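Side-chain contacts in KLLA0F12672p (Kluyveromyces lactis, PDB 4M3O), which probably dephosphorylates the C-terminal repeat domain of RNA polymerase II through its Rtr1/RPAP2-family zinc-binding N-terminal domain, the part present here: residues E67-K72 with L108-T113; C74-C79 with F117-F122. All coordinates share one frame; numbering follows the deposited sequence.

Contact 1: residues E67-K72 with L108-T113. With ZN (zinc ion), chain C.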
loop_
_atom_site.group_PDB
_atom_site.type_symbol
_atom_site.label_atom_id
_atom_site.label_comp_id
_atom_site.label_asym_id
_atom_site.label_seq_id
_atom_site.Cartn_x
_atom_site.Cartn_y
_atom_site.Cartn_z
ATOM N N GLU A 67 7.931 6.431 -2.350
ATOM C CA GLU A 67 7.622 7.456 -1.345
ATOM C C GLU A 67 8.019 6.995 0.053
ATOM O O GLU A 67 8.550 7.791 0.843
ATOM C CB GLU A 67 6.138 7.781 -1.403
ATOM C CG GLU A 67 5.720 9.206 -1.288
ATOM C CD GLU A 67 6.364 10.060 -2.320
ATOM O OE1 GLU A 67 7.102 10.952 -1.901
ATOM O OE2 GLU A 67 6.144 9.813 -3.520
ATOM N N ARG A 68 7.850 5.702 0.351
ATOM C CA ARG A 68 8.289 5.209 1.669
ATOM C C ARG A 68 9.815 5.265 1.825
ATOM O O ARG A 68 10.360 5.638 2.907
ATOM C CB ARG A 68 7.764 3.799 1.961
ATOM C CG ARG A 68 6.301 3.744 2.427
ATOM C CD ARG A 68 5.808 2.322 2.538
ATOM N NE ARG A 68 6.531 1.521 3.513
ATOM C CZ ARG A 68 6.233 1.498 4.807
ATOM N NH1 ARG A 68 5.237 2.272 5.268
ATOM N NH2 ARG A 68 6.953 0.722 5.641
ATOM N N ASN A 69 10.514 4.894 0.763
ATOM C CA ASN A 69 11.960 4.995 0.790
ATOM C C ASN A 69 12.492 6.476 1.017
ATOM O O ASN A 69 13.441 6.685 1.744
ATOM C CB ASN A 69 12.534 4.421 -0.508
ATOM C CG ASN A 69 12.359 2.914 -0.628
ATOM O OD1 ASN A 69 12.004 2.195 0.338
ATOM N ND2 ASN A 69 12.603 2.432 -1.819
ATOM N N LEU A 70 11.835 7.450 0.417
ATOM C CA LEU A 70 12.183 8.883 0.587
ATOM C C LEU A 70 12.037 9.367 2.007
ATOM O O LEU A 70 12.608 10.374 2.336
ATOM C CB LEU A 70 11.315 9.794 -0.280
ATOM C CG LEU A 70 11.465 9.589 -1.780
ATOM C CD1 LEU A 70 10.392 10.388 -2.486
ATOM C CD2 LEU A 70 12.828 10.098 -2.201
ATOM N N VAL A 71 11.239 8.685 2.825
ATOM C CA VAL A 71 11.179 8.997 4.268
ATOM C C VAL A 71 11.893 7.886 5.100
ATOM O O VAL A 71 11.653 7.662 6.288
ATOM C CB VAL A 71 9.725 9.233 4.686
ATOM C CG1 VAL A 71 9.631 9.725 6.125
ATOM C CG2 VAL A 71 9.064 10.248 3.744
ATOM N N LYS A 72 12.808 7.225 4.446
ATOM C CA LYS A 72 13.615 6.181 5.047
ATOM C C LYS A 72 12.829 4.996 5.630
ATOM O O LYS A 72 13.214 4.392 6.623
ATOM C CB LYS A 72 14.617 6.760 6.033
ATOM C CG LYS A 72 15.532 7.772 5.347
ATOM C CD LYS A 72 16.520 8.365 6.326
ATOM C CE LYS A 72 17.053 9.693 5.806
ATOM N NZ LYS A 72 17.872 10.274 6.892
ATOM N N LEU A 108 18.315 -3.918 -2.011
ATOM C CA LEU A 108 18.697 -3.337 -0.723
ATOM C C LEU A 108 18.558 -1.804 -0.667
ATOM O O LEU A 108 18.569 -1.207 0.416
ATOM C CB LEU A 108 20.109 -3.758 -0.311
ATOM C CG LEU A 108 20.360 -5.048 0.517
ATOM C CD1 LEU A 108 19.181 -5.513 1.367
ATOM C CD2 LEU A 108 20.814 -6.154 -0.417
ATOM N N THR A 109 18.345 -1.169 -1.801
ATOM C CA THR A 109 18.111 0.273 -1.776
ATOM C C THR A 109 16.617 0.602 -1.491
ATOM O O THR A 109 16.283 1.721 -1.144
ATOM C CB THR A 109 18.615 0.937 -3.067
ATOM O OG1 THR A 109 17.797 0.528 -4.157
ATOM C CG2 THR A 109 20.087 0.525 -3.345
ATOM N N GLU A 110 15.761 -0.420 -1.563
ATOM C CA GLU A 110 14.321 -0.285 -1.397
ATOM C C GLU A 110 13.721 -1.086 -0.205
ATOM O O GLU A 110 12.662 -0.737 0.330
ATOM C CB GLU A 110 13.655 -0.716 -2.691
ATOM C CG GLU A 110 14.015 0.131 -3.887
ATOM C CD GLU A 110 13.338 -0.333 -5.161
ATOM O OE1 GLU A 110 12.725 -1.428 -5.211
ATOM O OE2 GLU A 110 13.459 0.392 -6.145
ATOM N N TYR A 111 14.444 -2.095 0.245
ATOM C CA TYR A 111 13.989 -2.983 1.296
ATOM C C TYR A 111 15.072 -3.172 2.306
ATOM O O TYR A 111 16.239 -3.067 1.956
ATOM C CB TYR A 111 13.598 -4.346 0.666
ATOM C CG TYR A 111 12.506 -4.127 -0.295
ATOM C CD1 TYR A 111 12.760 -4.029 -1.669
ATOM C CD2 TYR A 111 11.197 -3.961 0.166
ATOM C CE1 TYR A 111 11.718 -3.762 -2.559
ATOM C CE2 TYR A 111 10.154 -3.716 -0.724
ATOM C CZ TYR A 111 10.414 -3.611 -2.078
ATOM O OH TYR A 111 9.358 -3.297 -2.947
ATOM N N CYS A 112 14.676 -3.573 3.511
ATOM C CA CYS A 112 15.591 -3.895 4.610
ATOM C C CYS A 112 16.374 -5.180 4.336
ATOM O O CYS A 112 17.540 -5.285 4.735
ATOM C CB CYS A 112 14.831 -4.039 5.958
ATOM S SG CYS A 112 13.572 -5.357 5.991
ATOM N N THR A 113 15.759 -6.114 3.609
ATOM C CA THR A 113 16.273 -7.507 3.413
ATOM C C THR A 113 15.810 -8.118 2.091
ATOM O O THR A 113 14.896 -7.585 1.439
ATOM C CB THR A 113 15.689 -8.489 4.491
ATOM O OG1 THR A 113 14.239 -8.413 4.489
ATOM C CG2 THR A 113 16.192 -8.111 5.858
HETATM ZN ZN ZN C . 11.510 -4.413 5.693
#
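N69, in the last turn of helix 58-70, faces E110 in the loop before helix 114-125, with their CA atoms 6.2 Å apart. The helix ends in a Schellman motif. K72, with positive phi, is its C-prime residue, and K72 N bonds back to N69 O at 2.8 Å.

N69 carries the helix side of the contact. Its CA-CB bond points at the loop. With chi1 at -69°, CG lies anti to the carbonyl carbon, and the amide is carried over the backbone and the CB-CG part of E110. The amide is probably turned over in the model, so its O and N labels are doubtful. As modelled, one branch lies near the peptide carbonyl, 3.0 Å between N69 OD1 and E110 O. The other lies beside the aliphatic part of the glutamate, with N69 ND2 3.4 Å from E110 CG. With the side chain turned back, the approach to E110 O may be a hydrogen bond. E110 contributes CB and CG. Its chain is extended beyond CG and leads the carboxylate away from N69; the side chain also touches Q66, about one turn earlier on helix 58-70. The amide and carboxylate planes are 37° apart. T109 lies at the margin, and its hydroxyl bonds to A106 O.

Two residues after E110, C112 SG binds the zinc ion at 2.3 Å; C74, C79 and H116 complete the site. T113 then N-caps helix 114-125, its OG1 bonding to H116 N. The contact therefore joins the C-terminal end of helix 58-70 to the loop that supplies a zinc ligand and leads into helix 114-125. From the same turn as N69, R68 packs on I39 of helix 24-40 and forms a salt bridge with D42 of strand 42-43.

Contact 2: residues C74-C79 with F117-F122. With ZN (zinc ion), chain C.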
loop_
_atom_site.group_PDB
_atom_site.type_symbol
_atom_site.label_atom_id
_atom_site.label_comp_id
_atom_site.label_asym_id
_atom_site.label_seq_id
_atom_site.Cartn_x
_atom_site.Cartn_y
_atom_site.Cartn_z
ATOM N N CYS A 74 11.605 1.012 4.821
ATOM C CA CYS A 74 11.491 -0.194 3.995
ATOM C C CYS A 74 10.210 -0.112 3.147
ATOM O O CYS A 74 9.146 0.329 3.619
ATOM C CB CYS A 74 11.469 -1.467 4.838
ATOM S SG CYS A 74 11.305 -3.014 3.854
ATOM N N GLY A 75 10.359 -0.485 1.892
ATOM C CA GLY A 75 9.286 -0.452 0.932
ATOM C C GLY A 75 8.062 -1.260 1.319
ATOM O O GLY A 75 6.936 -0.837 1.070
ATOM N N TYR A 76 8.287 -2.382 1.953
ATOM C CA TYR A 76 7.173 -3.281 2.369
ATOM C C TYR A 76 6.398 -2.668 3.525
ATOM O O TYR A 76 6.963 -2.452 4.593
ATOM C CB TYR A 76 7.688 -4.679 2.723
ATOM C CG TYR A 76 6.651 -5.799 2.853
ATOM C CD1 TYR A 76 5.690 -6.009 1.862
ATOM C CD2 TYR A 76 6.678 -6.668 3.967
ATOM C CE1 TYR A 76 4.799 -7.049 1.939
ATOM C CE2 TYR A 76 5.773 -7.741 4.077
ATOM C CZ TYR A 76 4.818 -7.899 3.083
ATOM O OH TYR A 76 3.922 -8.925 3.107
ATOM N N PRO A 77 5.119 -2.290 3.271
ATOM C CA PRO A 77 4.325 -1.474 4.193
ATOM C C PRO A 77 4.162 -2.038 5.640
ATOM O O PRO A 77 4.017 -1.276 6.543
ATOM C CB PRO A 77 2.951 -1.315 3.480
ATOM C CG PRO A 77 3.201 -1.652 2.067
ATOM C CD PRO A 77 4.422 -2.522 1.992
ATOM N N LEU A 78 4.244 -3.348 5.825
ATOM C CA LEU A 78 4.220 -3.962 7.168
ATOM C C LEU A 78 5.494 -3.748 7.985
ATOM O O LEU A 78 5.503 -4.048 9.158
ATOM C CB LEU A 78 4.027 -5.439 7.056
ATOM C CG LEU A 78 2.636 -5.905 6.620
ATOM C CD1 LEU A 78 2.799 -7.362 6.225
ATOM C CD2 LEU A 78 1.638 -5.775 7.795
ATOM N N CYS A 79 6.539 -3.216 7.374
ATOM C CA CYS A 79 7.829 -3.111 8.031
ATOM C C CYS A 79 8.036 -1.742 8.656
ATOM O O CYS A 79 7.679 -0.716 8.050
ATOM C CB CYS A 79 8.913 -3.274 6.988
ATOM S SG CYS A 79 10.581 -3.573 7.619
ATOM N N PHE A 117 12.063 -7.697 0.085
ATOM C CA PHE A 117 11.993 -7.676 -1.388
ATOM C C PHE A 117 10.992 -8.737 -1.966
ATOM O O PHE A 117 10.123 -8.396 -2.725
ATOM C CB PHE A 117 13.399 -7.851 -2.006
ATOM C CG PHE A 117 13.400 -7.938 -3.497
ATOM C CD1 PHE A 117 12.720 -7.040 -4.269
ATOM C CD2 PHE A 117 14.114 -8.947 -4.126
ATOM C CE1 PHE A 117 12.742 -7.131 -5.658
ATOM C CE2 PHE A 117 14.126 -9.051 -5.488
ATOM C CZ PHE A 117 13.476 -8.144 -6.271
ATOM N N ARG A 118 11.128 -9.998 -1.572
ATOM C CA ARG A 118 10.269 -11.076 -2.108
ATOM C C ARG A 118 8.810 -10.937 -1.643
ATOM O O ARG A 118 7.877 -11.164 -2.398
ATOM C CB ARG A 118 10.866 -12.465 -1.725
ATOM C CG ARG A 118 12.225 -12.782 -2.331
ATOM C CD ARG A 118 12.157 -12.726 -3.867
ATOM N NE ARG A 118 13.201 -13.515 -4.525
ATOM C CZ ARG A 118 13.552 -13.389 -5.816
ATOM N NH1 ARG A 118 13.023 -12.469 -6.616
ATOM N NH2 ARG A 118 14.443 -14.208 -6.336
ATOM N N CYS A 119 8.601 -10.588 -0.378
ATOM C CA CYS A 119 7.248 -10.415 0.137
ATOM C C CYS A 119 6.523 -9.306 -0.623
ATOM O O CYS A 119 5.320 -9.392 -0.916
ATOM C CB CYS A 119 7.276 -10.093 1.636
ATOM S SG CYS A 119 7.876 -11.390 2.719
ATOM N N SER A 120 7.291 -8.259 -0.929
ATOM C CA SER A 120 6.828 -7.116 -1.672
ATOM C C SER A 120 6.449 -7.421 -3.115
ATOM O O SER A 120 5.343 -7.052 -3.576
ATOM C CB SER A 120 7.866 -5.946 -1.613
ATOM O OG SER A 120 7.248 -4.803 -2.223
ATOM N N GLN A 121 7.318 -8.107 -3.823
ATOM C CA GLN A 121 7.009 -8.654 -5.147
ATOM C C GLN A 121 5.768 -9.613 -5.163
ATOM O O GLN A 121 4.880 -9.512 -6.017
ATOM C CB GLN A 121 8.176 -9.572 -5.561
ATOM C CG GLN A 121 9.426 -8.823 -5.934
ATOM C CD GLN A 121 10.446 -9.785 -6.542
ATOM O OE1 GLN A 121 10.804 -10.798 -5.944
ATOM N NE2 GLN A 121 10.836 -9.515 -7.762
ATOM N N PHE A 122 5.731 -10.502 -4.174
ATOM C CA PHE A 122 4.653 -11.463 -4.022
ATOM C C PHE A 122 3.325 -10.726 -3.917
ATOM O O PHE A 122 2.337 -11.067 -4.608
ATOM C CB PHE A 122 4.919 -12.325 -2.789
ATOM C CG PHE A 122 3.964 -13.486 -2.599
ATOM C CD1 PHE A 122 2.808 -13.345 -1.848
ATOM C CD2 PHE A 122 4.240 -14.768 -3.131
ATOM C CE1 PHE A 122 1.954 -14.440 -1.621
ATOM C CE2 PHE A 122 3.350 -15.852 -2.942
ATOM C CZ PHE A 122 2.219 -15.670 -2.167
HETATM ZN ZN ZN C . 11.510 -4.413 5.693
HETATM O O HOH W 1 3.551 -10.659 0.857
#
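Y76 packs its ring against C119 and S120 on helix 114-125, and the contact between the segments is chiefly apolar. C119 CB sits over one face of the ring in a CH-pi contact, 3.8 Å from the Y76 ring centroid and 21° off the normal. It is displaced toward the phenol end, with Y76 CZ 3.6 Å from C119 CB. The sulfur lies further out and obliquely, with C119 SG 5.0 Å from the Y76 ring centroid. S120 meets the inner part of the ring, Y76 CD1 lying 3.9 Å from S120 CA. The tyrosine reaches the helix with CG anti to the backbone N (chi1 -166°). M49 and Y61 also pack around it.

The polar link is a water. It lies 2.9 Å from Y76 OH and donates to C119 O. S120 OG turns to another partner, the hydroxyl of Y61.

Two of the four metal bonds come from this loop: C74 SG and C79 SG, each 2.3 Å from the zinc ion. C112 and H116 complete the site. A type I beta turn from Y76 to C79, closed by C79 N to Y76 O at 2.9 Å, brings the second cysteine round to the metal. A weak bond from Y76 N to C74 SG adds to the loop's hold on that sulfur.

The chemistry implies two adjoining ties between this loop and helix 114-125. One is metal coordination, with H116 as the helix ligand. The other is the buried tyrosine, whose ring meets both H116 and the next turn. The bridging water gives the phenol hydroxyl a polar partner within this largely apolar packing.

Contact 1 lies at the surface and contact 2 is buried nearer the centre of the chain. Both belong to the same zinc site: 108-113 brings one ligand and 74-79 brings two. Their segments alternate along the chain: each contact pairs one segment at or just after helix 58-70 with one in or just before helix 114-125. Contact 1 rests on a polar amide beside a peptide carbonyl, whereas contact 2 rests on an aromatic face and one water. They are joined directly by a probable backbone hydrogen bond, E110 O to G75 N at 2.8 Å, and by a probable one between the hydroxyls of Y111 and S120.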